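Local structure of putative NAD(P)H-flavin oxidoreductase (Neisseria meningitidis serogroup A / serotype 4A, 6WT2) at residues S14-R19 against M156-A161; K20-Y25 against Q207-K212; S48-E53 against P100-S105; R147-A152 against G195-A200. The protein binds FMN and probably acts as an NAD(P)H-dependent nitroreductase, like other NfsB-like enzymes of its family. All blocks are in the same frame, centred on the assembly; numbering follows the deposited sequence.

Contact 1: S14-R19 against M156-A161. With FMN (flavin mononucleotide), chain G.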
# COMPACT_ATOMS: atom_id res chain seq x y z
N SER A 14 7.82 -5.02 17.86
CA SER A 14 7.32 -4.27 19.01
C SER A 14 7.03 -2.82 18.63
O SER A 14 6.01 -2.25 19.05
CB SER A 14 8.34 -4.31 20.15
OG SER A 14 8.29 -5.54 20.82
N ALA A 15 7.90 -2.20 17.82
CA ALA A 15 7.68 -0.81 17.43
C ALA A 15 6.55 -0.70 16.41
O ALA A 15 5.75 0.24 16.46
CB ALA A 15 8.97 -0.22 16.88
N PHE A 16 6.46 -1.67 15.48
CA PHE A 16 5.35 -1.73 14.53
C PHE A 16 4.00 -1.75 15.24
O PHE A 16 3.04 -1.13 14.77
CB PHE A 16 5.54 -2.96 13.65
CG PHE A 16 4.52 -3.13 12.54
CD1 PHE A 16 4.81 -2.68 11.26
CD2 PHE A 16 3.33 -3.81 12.77
CE1 PHE A 16 3.90 -2.85 10.22
CE2 PHE A 16 2.41 -4.00 11.74
CZ PHE A 16 2.69 -3.51 10.47
N LYS A 17 3.91 -2.46 16.37
CA LYS A 17 2.66 -2.55 17.11
C LYS A 17 2.24 -1.23 17.76
O LYS A 17 1.12 -1.14 18.27
CB LYS A 17 2.75 -3.64 18.17
CG LYS A 17 2.74 -5.05 17.60
CD LYS A 17 2.97 -6.09 18.68
CE LYS A 17 3.01 -7.50 18.11
NZ LYS A 17 3.10 -8.50 19.20
N ASN A 18 3.11 -0.20 17.73
CA ASN A 18 2.67 1.12 18.17
C ASN A 18 1.51 1.63 17.32
O ASN A 18 0.69 2.40 17.80
CB ASN A 18 3.82 2.13 18.11
CG ASN A 18 4.96 1.80 19.06
OD1 ASN A 18 4.83 0.99 19.96
ND2 ASN A 18 6.10 2.46 18.85
N ARG A 19 1.44 1.22 16.04
CA ARG A 19 0.50 1.86 15.13
C ARG A 19 -0.92 1.39 15.40
O ARG A 19 -1.22 0.20 15.31
CB ARG A 19 0.85 1.61 13.67
CG ARG A 19 0.22 2.68 12.74
CD ARG A 19 -0.30 2.11 11.42
NE ARG A 19 -1.00 0.84 11.64
CZ ARG A 19 -2.31 0.71 11.90
NH1 ARG A 19 -3.10 1.78 11.96
NH2 ARG A 19 -2.82 -0.49 12.11
N MSE A 156 4.62 5.56 5.63
CA MSE A 156 4.57 6.76 6.44
C MSE A 156 3.92 6.51 7.81
O MSE A 156 4.44 6.94 8.85
CB MSE A 156 3.85 7.87 5.68
CG MSE A 156 4.67 8.37 4.52
SE MSE A 156 3.63 9.42 3.28
CE MSE A 156 3.15 10.84 4.51
N MSE A 157 2.81 5.79 7.83
CA MSE A 157 2.12 5.52 9.11
C MSE A 157 2.90 4.59 10.04
O MSE A 157 2.95 4.80 11.25
CB MSE A 157 0.74 4.94 8.86
CG MSE A 157 -0.19 5.92 8.19
SE MSE A 157 -1.95 5.19 8.09
CE MSE A 157 -1.48 3.52 7.14
N THR A 158 3.50 3.56 9.46
CA THR A 158 4.31 2.65 10.27
C THR A 158 5.53 3.37 10.83
O THR A 158 5.80 3.32 12.04
CB THR A 158 4.71 1.44 9.44
OG1 THR A 158 3.54 0.68 9.15
CG2 THR A 158 5.72 0.57 10.21
N GLY A 159 6.27 4.06 9.96
CA GLY A 159 7.45 4.77 10.41
C GLY A 159 7.12 5.82 11.46
O GLY A 159 7.81 5.94 12.46
N ALA A 160 6.06 6.61 11.22
CA ALA A 160 5.59 7.55 12.23
C ALA A 160 5.35 6.86 13.57
O ALA A 160 5.84 7.31 14.62
CB ALA A 160 4.29 8.21 11.77
N ALA A 161 4.58 5.78 13.55
CA ALA A 161 4.26 5.06 14.78
C ALA A 161 5.51 4.53 15.47
O ALA A 161 5.61 4.57 16.70
CB ALA A 161 3.30 3.92 14.47
N1 FMN G . -10.72 5.00 10.07
C2 FMN G . -11.62 6.00 10.22
O2 FMN G . -12.03 6.26 11.37
N3 FMN G . -12.07 6.73 9.18
C4 FMN G . -11.72 6.48 7.92
O4 FMN G . -12.07 7.21 6.96
C4A FMN G . -10.75 5.40 7.68
N5 FMN G . -10.43 5.04 6.42
C5A FMN G . -9.46 4.10 6.21
C6 FMN G . -8.90 3.97 4.94
C7 FMN G . -7.92 3.02 4.73
C7M FMN G . -7.30 2.84 3.36
C8 FMN G . -7.43 2.18 5.85
C8M FMN G . -6.28 1.23 5.62
C9 FMN G . -7.94 2.36 7.13
C9A FMN G . -8.90 3.34 7.36
N10 FMN G . -9.39 3.57 8.67
C10 FMN G . -10.36 4.57 8.84
C1' FMN G . -8.87 2.81 9.81
C2' FMN G . -9.46 1.40 9.91
O2' FMN G . -10.82 1.43 10.41
C3' FMN G . -8.52 0.59 10.80
O3' FMN G . -7.24 0.50 10.13
C4' FMN G . -8.97 -0.84 11.12
O4' FMN G . -10.24 -0.81 11.76
C5' FMN G . -7.96 -1.54 12.01
O5' FMN G . -7.76 -0.82 13.22
P FMN G . -6.26 -0.39 13.61
O1P FMN G . -5.81 0.31 12.35
O2P FMN G . -6.32 0.51 14.81
O3P FMN G . -5.45 -1.63 13.85
O HOH W 1 1.43 -0.46 10.58
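Arg-19 and Ala-161 bury the most surface here. Arg-19 CB lies 3.5 Å from Ala-161 CB. Further out, Arg-19 CD reaches CB of Met-157, a selenomethionine, at 4.0 Å. Phe-16 approaches Thr-158 at a slant, with Phe-16 CD1 3.5 Å from Thr-158 CG2. The ring gets there because CG lies anti to the backbone N (chi1 -176°), which swings it back to the helix. Asn-18 adds one polar link. Its ND2 donates to Ala-161 O at 3.1 Å, in the plane of the amide but from above the carbonyl plane. ND2 also bonds to Thr-5 O of the second subunit. A water then replaces direct contact between Arg-19 NE and Thr-158 OG1. Thr-158 OG1 also hydrogen-bonds to Asn-155 of the second subunit. Lys-17 marks the solvent side: it is exposed and points away from segment 156-161. The guanidinium presents its edge to the FMN phosphate. Arg-19 NH1 and NH2 each donate to O1P of FMN at 3.1 Å. Arg-214 also hydrogen-bonds to this FMN, close beside Arg-19. With NE on water and both terminal nitrogens on O1P, the guanidinium is fixed in rotation, and its charge probably helps to neutralise the phosphate.

Contact 2: K20-Y25 against Q207-K212. With FMN (flavin mononucleotide), chain G.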
# COMPACT_ATOMS: atom_id res chain seq x y z
N LYS A 20 -1.78 2.34 15.74
CA LYS A 20 -3.20 2.10 15.92
C LYS A 20 -3.92 3.27 15.29
O LYS A 20 -3.44 4.41 15.37
CB LYS A 20 -3.58 1.96 17.40
CG LYS A 20 -2.70 1.00 18.18
CD LYS A 20 -3.03 1.04 19.65
CE LYS A 20 -2.33 -0.07 20.42
NZ LYS A 20 -2.99 -0.28 21.74
N SER A 21 -5.06 3.02 14.65
CA SER A 21 -5.79 4.13 14.06
C SER A 21 -6.31 5.05 15.16
O SER A 21 -6.96 4.60 16.11
CB SER A 21 -6.93 3.63 13.18
OG SER A 21 -6.39 3.05 12.01
N CYS A 22 -5.99 6.34 15.03
CA CYS A 22 -6.33 7.34 16.04
C CYS A 22 -7.33 8.33 15.45
O CYS A 22 -7.03 8.99 14.44
CB CYS A 22 -5.07 8.07 16.49
SG CYS A 22 -5.37 9.48 17.58
N ARG A 23 -8.50 8.46 16.09
CA ARG A 23 -9.51 9.38 15.60
C ARG A 23 -9.55 10.70 16.36
O ARG A 23 -10.19 11.65 15.89
CB ARG A 23 -10.90 8.74 15.62
CG ARG A 23 -11.12 7.77 14.48
CD ARG A 23 -10.62 6.38 14.83
NE ARG A 23 -10.83 5.44 13.74
CZ ARG A 23 -10.68 4.12 13.85
NH1 ARG A 23 -10.31 3.60 15.01
NH2 ARG A 23 -10.89 3.34 12.81
N HIS A 24 -8.85 10.79 17.49
CA HIS A 24 -8.96 11.93 18.39
C HIS A 24 -7.58 12.29 18.90
O HIS A 24 -6.98 11.54 19.68
CB HIS A 24 -9.89 11.61 19.56
CG HIS A 24 -11.25 11.18 19.14
ND1 HIS A 24 -12.19 12.07 18.67
CD2 HIS A 24 -11.82 9.96 19.07
CE1 HIS A 24 -13.29 11.42 18.36
NE2 HIS A 24 -13.09 10.13 18.59
N TYR A 25 -7.08 13.44 18.48
CA TYR A 25 -5.73 13.87 18.78
C TYR A 25 -5.74 14.95 19.85
O TYR A 25 -6.76 15.58 20.11
CB TYR A 25 -5.05 14.40 17.52
CG TYR A 25 -4.87 13.38 16.42
CD1 TYR A 25 -3.76 12.53 16.42
CD2 TYR A 25 -5.78 13.28 15.38
CE1 TYR A 25 -3.57 11.60 15.40
CE2 TYR A 25 -5.60 12.35 14.36
CZ TYR A 25 -4.49 11.52 14.37
OH TYR A 25 -4.29 10.62 13.36
N GLN A 207 -6.05 10.05 24.04
CA GLN A 207 -6.33 9.04 25.06
C GLN A 207 -5.75 7.71 24.61
O GLN A 207 -5.24 7.58 23.50
CB GLN A 207 -7.84 8.93 25.33
CG GLN A 207 -8.66 8.59 24.09
CD GLN A 207 -10.15 8.76 24.32
OE1 GLN A 207 -10.57 9.37 25.29
NE2 GLN A 207 -10.95 8.22 23.41
N GLU A 208 -5.84 6.71 25.48
CA GLU A 208 -5.34 5.40 25.10
C GLU A 208 -6.25 4.79 24.04
O GLU A 208 -7.46 5.04 24.00
CB GLU A 208 -5.22 4.50 26.32
CG GLU A 208 -3.95 4.79 27.12
CD GLU A 208 -2.77 5.12 26.20
OE1 GLU A 208 -2.26 4.21 25.51
OE2 GLU A 208 -2.35 6.30 26.16
N ILE A 209 -5.65 4.02 23.15
CA ILE A 209 -6.36 3.34 22.08
C ILE A 209 -6.17 1.84 22.26
O ILE A 209 -5.04 1.36 22.38
CB ILE A 209 -5.84 3.78 20.70
CG1 ILE A 209 -5.97 5.30 20.54
CG2 ILE A 209 -6.58 3.04 19.59
CD1 ILE A 209 -5.08 5.86 19.45
N ALA A 210 -7.28 1.11 22.29
CA ALA A 210 -7.21 -0.35 22.39
C ALA A 210 -6.71 -0.96 21.09
O ALA A 210 -7.08 -0.51 20.00
CB ALA A 210 -8.58 -0.92 22.75
N THR A 211 -5.89 -2.00 21.21
CA THR A 211 -5.44 -2.76 20.04
C THR A 211 -6.63 -3.43 19.37
O THR A 211 -7.44 -4.07 20.04
CB THR A 211 -4.42 -3.82 20.45
OG1 THR A 211 -3.37 -3.20 21.20
CG2 THR A 211 -3.84 -4.50 19.23
N LYS A 212 -6.72 -3.31 18.05
CA LYS A 212 -7.85 -3.87 17.31
C LYS A 212 -7.52 -5.27 16.80
O LYS A 212 -6.36 -5.61 16.58
CB LYS A 212 -8.23 -2.93 16.16
CG LYS A 212 -8.58 -1.51 16.61
CD LYS A 212 -9.57 -1.54 17.78
CE LYS A 212 -10.13 -0.16 18.10
NZ LYS A 212 -9.08 0.83 18.48
N1 FMN G . -10.72 5.00 10.07
C2 FMN G . -11.62 6.00 10.22
O2 FMN G . -12.03 6.26 11.37
N3 FMN G . -12.07 6.73 9.18
C4 FMN G . -11.72 6.48 7.92
O4 FMN G . -12.07 7.21 6.96
C4A FMN G . -10.75 5.40 7.68
N5 FMN G . -10.43 5.04 6.42
C5A FMN G . -9.46 4.10 6.21
C6 FMN G . -8.90 3.97 4.94
C7 FMN G . -7.92 3.02 4.73
C7M FMN G . -7.30 2.84 3.36
C8 FMN G . -7.43 2.18 5.85
C8M FMN G . -6.28 1.23 5.62
C9 FMN G . -7.94 2.36 7.13
C9A FMN G . -8.90 3.34 7.36
N10 FMN G . -9.39 3.57 8.67
C10 FMN G . -10.36 4.57 8.84
C1' FMN G . -8.87 2.81 9.81
C2' FMN G . -9.46 1.40 9.91
O2' FMN G . -10.82 1.43 10.41
C3' FMN G . -8.52 0.59 10.80
O3' FMN G . -7.24 0.50 10.13
C4' FMN G . -8.97 -0.84 11.12
O4' FMN G . -10.24 -0.81 11.76
C5' FMN G . -7.96 -1.54 12.01
O5' FMN G . -7.76 -0.82 13.22
P FMN G . -6.26 -0.39 13.61
O1P FMN G . -5.81 0.31 12.35
O2P FMN G . -6.32 0.51 14.81
O3P FMN G . -5.45 -1.63 13.85
O HOH W 2 -7.85 1.82 16.32
O HOH W 3 -6.84 9.23 21.21
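Lys-20 and Ile-209 bury the most surface here and run past each other in opposite directions. The chain of Lys-20 is extended beyond CG. It lies along Ile-209, with Lys-20 CB 3.9 Å from Ile-209 CG2. At its end the ammonium is gripped twice. Lys-20 NZ donates to Ile-209 O at 2.7 Å, tilted 20° from the carbonyl plane. It also donates to Thr-211 OG1 at 3.0 Å. Ile-209 uses its other branch on Cys-22, whose CB is 3.7 Å from Ile-209 CD1. The contact joins two loops, one after helix 9-16 and one after strand 194-203, and both reach the FMN site of this nitroreductase-family fold. Ser-21 binds the phosphate by N and by OG, which donate to O2P and O1P of FMN. Lys-212 folds back and its NZ donates to Ala-210 O at 2.8 Å, in the carbonyl plane. A water held by Lys-212 NZ and Ser-21 O continues to the phosphate. Arg-23 works at the other end of the cofactor. Its guanidinium edge faces the flavin, with Arg-23 NE 2.8 Å from O2 of FMN and NH2 3.2 Å from N1. A positive group there would probably stabilise negative charge on the N1-C2-O2 side of a reduced flavin. Ser-21 CB lies over one face of the guanidinium, offset toward its rim.

Contact 3: S48-E53 against P100-S105. With FMN (flavin mononucleotide), chain K; NIO (nicotinic acid), chain E.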
# COMPACT_ATOMS: atom_id res chain seq x y z
N SER A 48 7.80 1.81 -5.93
CA SER A 48 6.66 1.92 -6.83
C SER A 48 6.96 1.11 -8.07
O SER A 48 8.12 0.96 -8.47
CB SER A 48 6.36 3.37 -7.21
OG SER A 48 7.51 3.99 -7.74
N SER A 49 5.89 0.61 -8.70
CA SER A 49 6.03 -0.11 -9.96
C SER A 49 6.80 0.73 -10.96
O SER A 49 6.51 1.92 -11.14
CB SER A 49 4.64 -0.46 -10.50
OG SER A 49 4.74 -1.24 -11.68
N VAL A 50 7.80 0.11 -11.61
CA VAL A 50 8.73 0.70 -12.58
C VAL A 50 9.32 2.01 -12.09
O VAL A 50 9.79 2.81 -12.90
CB VAL A 50 8.10 0.86 -13.98
CG1 VAL A 50 7.46 -0.44 -14.43
CG2 VAL A 50 7.13 2.03 -14.06
N GLY A 51 9.39 2.21 -10.78
CA GLY A 51 9.94 3.45 -10.27
C GLY A 51 9.15 4.67 -10.69
O GLY A 51 9.71 5.76 -10.83
N SER A 52 7.84 4.51 -10.88
CA SER A 52 7.02 5.61 -11.40
C SER A 52 6.81 6.72 -10.37
O SER A 52 6.66 7.89 -10.77
CB SER A 52 5.66 5.06 -11.85
OG SER A 52 5.05 4.35 -10.77
N GLU A 53 6.79 6.40 -9.08
CA GLU A 53 6.53 7.38 -8.02
C GLU A 53 5.30 8.23 -8.35
O GLU A 53 5.38 9.46 -8.38
CB GLU A 53 7.75 8.27 -7.80
CG GLU A 53 9.02 7.52 -7.40
CD GLU A 53 10.25 8.41 -7.40
OE1 GLU A 53 10.22 9.46 -6.71
OE2 GLU A 53 11.25 8.05 -8.08
N PRO A 100 4.72 11.79 -21.00
CA PRO A 100 5.93 12.50 -20.53
C PRO A 100 6.29 12.17 -19.09
O PRO A 100 7.47 12.15 -18.74
CB PRO A 100 5.56 13.98 -20.70
CG PRO A 100 4.48 13.99 -21.74
CD PRO A 100 3.72 12.71 -21.57
N PHE A 101 5.29 11.91 -18.25
CA PHE A 101 5.56 11.62 -16.85
C PHE A 101 6.32 10.32 -16.69
O PHE A 101 7.23 10.22 -15.87
CB PHE A 101 4.25 11.59 -16.06
CG PHE A 101 4.42 11.22 -14.61
CD1 PHE A 101 4.67 12.21 -13.66
CD2 PHE A 101 4.36 9.90 -14.20
CE1 PHE A 101 4.84 11.88 -12.33
CE2 PHE A 101 4.53 9.56 -12.86
CZ PHE A 101 4.77 10.55 -11.92
N MSE A 102 5.95 9.30 -17.47
CA MSE A 102 6.63 8.01 -17.41
C MSE A 102 8.02 8.10 -18.04
O MSE A 102 8.95 7.45 -17.56
CB MSE A 102 5.79 6.94 -18.10
CG MSE A 102 4.50 6.58 -17.32
SE MSE A 102 4.89 5.77 -15.60
CE MSE A 102 6.18 4.50 -16.25
N LEU A 103 8.16 8.92 -19.09
CA LEU A 103 9.48 9.14 -19.66
C LEU A 103 10.44 9.68 -18.60
O LEU A 103 11.58 9.22 -18.49
CB LEU A 103 9.39 10.10 -20.85
CG LEU A 103 10.73 10.31 -21.55
CD1 LEU A 103 11.20 8.98 -22.13
CD2 LEU A 103 10.62 11.38 -22.64
N GLU A 104 9.98 10.64 -17.79
CA GLU A 104 10.82 11.22 -16.76
C GLU A 104 11.23 10.18 -15.72
O GLU A 104 12.39 10.14 -15.29
CB GLU A 104 10.11 12.41 -16.11
CG GLU A 104 10.90 13.15 -15.03
CD GLU A 104 11.97 14.11 -15.58
OE1 GLU A 104 12.30 14.06 -16.80
OE2 GLU A 104 12.49 14.92 -14.78
N SER A 105 10.29 9.31 -15.31
CA SER A 105 10.62 8.30 -14.31
C SER A 105 11.61 7.29 -14.87
O SER A 105 12.49 6.83 -14.13
CB SER A 105 9.35 7.60 -13.80
OG SER A 105 8.79 6.76 -14.80
N1 FMN K . 10.84 -4.95 -9.92
C2 FMN K . 11.06 -6.00 -10.76
O2 FMN K . 12.24 -6.25 -11.08
N3 FMN K . 10.07 -6.68 -11.37
C4 FMN K . 8.77 -6.42 -11.12
O4 FMN K . 7.86 -7.12 -11.60
C4A FMN K . 8.45 -5.34 -10.17
N5 FMN K . 7.18 -4.94 -9.99
C5A FMN K . 6.91 -4.02 -9.04
C6 FMN K . 5.59 -3.89 -8.60
C7 FMN K . 5.31 -2.92 -7.65
C7M FMN K . 3.90 -2.77 -7.16
C8 FMN K . 6.42 -2.21 -6.96
C8M FMN K . 6.16 -1.25 -5.84
C9 FMN K . 7.73 -2.36 -7.40
C9A FMN K . 8.01 -3.31 -8.34
N10 FMN K . 9.35 -3.53 -8.73
C10 FMN K . 9.59 -4.55 -9.65
C1' FMN K . 10.46 -2.82 -8.08
C2' FMN K . 10.59 -1.38 -8.61
O2' FMN K . 11.23 -1.40 -9.90
C3' FMN K . 11.44 -0.59 -7.63
O3' FMN K . 10.71 -0.47 -6.41
C4' FMN K . 11.79 0.81 -8.14
O4' FMN K . 12.49 0.66 -9.38
C5' FMN K . 12.66 1.54 -7.12
O5' FMN K . 13.74 0.69 -6.74
P FMN K . 14.00 0.39 -5.18
O1P FMN K . 14.13 1.75 -4.55
O2P FMN K . 15.23 -0.47 -5.16
O3P FMN K . 12.74 -0.37 -4.80
N NIO E . 8.35 -5.34 -14.77
C1 NIO E . 9.26 -4.56 -14.16
C2 NIO E . 8.86 -3.61 -13.23
C3 NIO E . 7.51 -3.46 -12.92
C4 NIO E . 6.59 -4.27 -13.57
C5 NIO E . 7.05 -5.21 -14.49
C6 NIO E . 9.89 -2.73 -12.56
O1 NIO E . 9.52 -2.01 -11.61
O2 NIO E . 11.07 -2.74 -12.98
O HOH W 4 10.21 4.10 -15.12
O HOH W 5 12.31 6.44 -11.29
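Val-50 and Met-102 cross at about a right angle, with Val-50 CG2 only 3.4 Å from CE of Met-102, a selenomethionine. This carbon pair is tighter than usual. The two methyls of Val-50 have separate tasks. CG1 lies beside the backbone N, anti to the carbonyl carbon (chi1 -51°), and turns to the bound nicotinic acid, 3.4 Å from its C3. This leaves CG2 between the backbone N and the carbonyl carbon, facing Met-102. The chain of Met-102 bends at chi2 and chi3, and this brings SE to 3.9 Å from Ser-52 CB. The Phe-101 ring turns an edge to Glu-53 O, which lies in the ring plane, 3.8 Å from Phe-101 CZ. Ser-52 O comes to the same ring obliquely. Ser-105 places its CB 3.5 Å from Gly-51 O. Its OG turns back to its own helix and donates to Met-102 O. Two waters bridge the segments. One donates to Val-50 O and Ser-105 OG, the other to Gly-51 O and Ser-105 O. Bonds within the loop hold its tight bend: Ser-52 N and OG both donate to Ser-49 O, and Glu-53 N donates to Ser-48 OG. Val-50 N makes a weak hydrogen bond to O1 of nicotinic acid, while Ser-49 lies against the flavin ring. The loop runs between helix 33-44 and strand 55-59 and packs on helix 100-108. Tyr-124 of helix 114-131 touches Val-50 and Met-102, and Arg-215 of the second subunit packs against Phe-101.

Contact 4: R147-A152 against G195-A200. With FMN (flavin mononucleotide), chain K.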
# COMPACT_ATOMS: atom_id res chain seq x y z
N ARG A 147 -2.81 2.24 -6.29
CA ARG A 147 -2.23 1.14 -5.52
C ARG A 147 -0.85 1.50 -5.00
O ARG A 147 -0.52 1.25 -3.83
CB ARG A 147 -2.16 -0.14 -6.35
CG ARG A 147 -3.49 -0.72 -6.80
CD ARG A 147 -3.22 -1.85 -7.78
NE ARG A 147 -4.43 -2.51 -8.25
CZ ARG A 147 -4.46 -3.79 -8.61
NH1 ARG A 147 -3.35 -4.52 -8.55
NH2 ARG A 147 -5.60 -4.34 -9.03
N GLN A 148 -0.01 2.10 -5.86
CA GLN A 148 1.33 2.49 -5.43
C GLN A 148 1.26 3.46 -4.25
O GLN A 148 2.06 3.35 -3.31
CB GLN A 148 2.11 3.12 -6.60
CG GLN A 148 1.94 2.43 -7.98
CD GLN A 148 2.28 0.95 -7.97
OE1 GLN A 148 3.29 0.53 -7.40
NE2 GLN A 148 1.43 0.14 -8.61
N THR A 149 0.30 4.40 -4.27
CA THR A 149 0.24 5.39 -3.19
C THR A 149 -0.09 4.76 -1.85
O THR A 149 0.24 5.34 -0.80
CB THR A 149 -0.79 6.47 -3.50
OG1 THR A 149 -2.12 5.95 -3.37
CG2 THR A 149 -0.59 7.04 -4.90
N TYR A 150 -0.72 3.59 -1.84
CA TYR A 150 -1.02 2.93 -0.57
C TYR A 150 0.24 2.30 0.03
O TYR A 150 0.27 2.05 1.25
CB TYR A 150 -2.12 1.88 -0.77
CG TYR A 150 -3.54 2.44 -0.75
CD1 TYR A 150 -4.46 2.02 0.21
CD2 TYR A 150 -3.96 3.35 -1.70
CE1 TYR A 150 -5.77 2.51 0.22
CE2 TYR A 150 -5.27 3.85 -1.69
CZ TYR A 150 -6.16 3.43 -0.73
OH TYR A 150 -7.44 3.92 -0.73
N ILE A 151 1.27 2.04 -0.78
CA ILE A 151 2.57 1.66 -0.24
C ILE A 151 3.16 2.81 0.56
O ILE A 151 3.59 2.64 1.70
CB ILE A 151 3.53 1.23 -1.36
CG1 ILE A 151 2.91 0.13 -2.22
CG2 ILE A 151 4.87 0.83 -0.78
CD1 ILE A 151 3.81 -0.25 -3.40
N ALA A 152 3.19 4.00 -0.05
CA ALA A 152 3.70 5.18 0.65
C ALA A 152 2.88 5.46 1.90
O ALA A 152 3.44 5.78 2.95
CB ALA A 152 3.67 6.39 -0.28
N GLY A 195 -5.39 12.73 -9.38
CA GLY A 195 -6.66 12.46 -8.73
C GLY A 195 -6.44 12.05 -7.28
O GLY A 195 -5.39 11.53 -6.91
N VAL A 196 -7.48 12.28 -6.47
CA VAL A 196 -7.37 11.95 -5.05
C VAL A 196 -7.43 10.44 -4.86
O VAL A 196 -8.27 9.75 -5.43
CB VAL A 196 -8.46 12.67 -4.25
CG1 VAL A 196 -8.54 12.10 -2.84
CG2 VAL A 196 -8.16 14.19 -4.23
N SER A 197 -6.51 9.93 -4.04
CA SER A 197 -6.32 8.51 -3.81
C SER A 197 -6.77 8.05 -2.43
O SER A 197 -7.57 7.10 -2.31
CB SER A 197 -4.83 8.16 -3.99
OG SER A 197 -4.61 6.80 -3.67
N VAL A 198 -6.27 8.71 -1.38
CA VAL A 198 -6.47 8.33 0.02
C VAL A 198 -5.93 9.49 0.86
O VAL A 198 -5.24 10.37 0.35
CB VAL A 198 -5.75 7.00 0.33
CG1 VAL A 198 -4.23 7.20 0.23
CG2 VAL A 198 -6.18 6.40 1.69
N ALA A 199 -6.28 9.52 2.15
CA ALA A 199 -5.76 10.54 3.06
C ALA A 199 -5.24 9.88 4.32
O ALA A 199 -5.48 8.69 4.58
CB ALA A 199 -6.84 11.59 3.40
N ALA A 200 -4.50 10.65 5.12
CA ALA A 200 -4.02 10.20 6.42
C ALA A 200 -3.90 11.40 7.35
O ALA A 200 -3.49 12.47 6.92
CB ALA A 200 -2.67 9.50 6.31
N1 FMN K . 10.84 -4.95 -9.92
C2 FMN K . 11.06 -6.00 -10.76
O2 FMN K . 12.24 -6.25 -11.08
N3 FMN K . 10.07 -6.68 -11.37
C4 FMN K . 8.77 -6.42 -11.12
O4 FMN K . 7.86 -7.12 -11.60
C4A FMN K . 8.45 -5.34 -10.17
N5 FMN K . 7.18 -4.94 -9.99
C5A FMN K . 6.91 -4.02 -9.04
C6 FMN K . 5.59 -3.89 -8.60
C7 FMN K . 5.31 -2.92 -7.65
C7M FMN K . 3.90 -2.77 -7.16
C8 FMN K . 6.42 -2.21 -6.96
C8M FMN K . 6.16 -1.25 -5.84
C9 FMN K . 7.73 -2.36 -7.40
C9A FMN K . 8.01 -3.31 -8.34
N10 FMN K . 9.35 -3.53 -8.73
C10 FMN K . 9.59 -4.55 -9.65
C1' FMN K . 10.46 -2.82 -8.08
C2' FMN K . 10.59 -1.38 -8.61
O2' FMN K . 11.23 -1.40 -9.90
C3' FMN K . 11.44 -0.59 -7.63
O3' FMN K . 10.71 -0.47 -6.41
C4' FMN K . 11.79 0.81 -8.14
O4' FMN K . 12.49 0.66 -9.38
C5' FMN K . 12.66 1.54 -7.12
O5' FMN K . 13.74 0.69 -6.74
P FMN K . 14.00 0.39 -5.18
O1P FMN K . 14.13 1.75 -4.55
O2P FMN K . 15.23 -0.47 -5.16
O3P FMN K . 12.74 -0.37 -4.80
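The helix carrying Thr-149 and Tyr-150 runs nearly along the strand carrying Ser-197 and Val-198, with axes 8.3 Å apart and 23° between their directions. Ser-197 and Val-198 both point toward the helix, although they are consecutive. Both also bond to the backbone of Phe-89 on the adjacent strand. The Ser-197 backbone angles suit the first position of a classic beta bulge, consistent with one here. Ser-197 OG donates to Thr-149 OG1 at 2.6 Å. Thr-149 OG1 sits between its backbone N and carbonyl carbon (chi1 72°), and it also bonds to Cys-146 O one turn back. Tyr-150 lies beside this pair. Ser-197 OG is at its ring edge, 3.6 Å from Tyr-150 CE2. Val-198 crosses the ring obliquely. Its CG1 is over one face, and Val-198 CB is 3.7 Å from Tyr-150 CZ. The Tyr-150 hydroxyl pairs with Glu-171, an FMN-binding residue. Tyr-150 touches one FMN, while Gln-148 OE1 and Ile-151 CD1 approach the methyl groups of the other. The contact seats helix 138-162, a helix of the dimer interface, on the central antiparallel sheet, where strand 194-203 lies between strands 85-92 and 166-170.

Overall arrangement
The four contacts serve two FMN sites. Contacts 1 and 2 adjoin in sequence, with centres about 13 Å apart, and hold the same cofactor. Contact 1 reaches its phosphate, and contact 2 reaches both phosphate and flavin. Contacts 3 and 4 face the other FMN, whose hydrogen bonds include several from the second subunit. Tyr-150 of contact 4 also reaches the first. Their centres are about 16 Å apart, and they meet where Ser-49 N lies 2.9 Å from Gln-148 OE1. Contacts 1 and 4 share helix 138-162, with centres about 18 Å apart. This helix links the two sites. Contacts 2 and 3 lie farthest apart, at about 36 Å between centres, on opposite sides of the chain's centre.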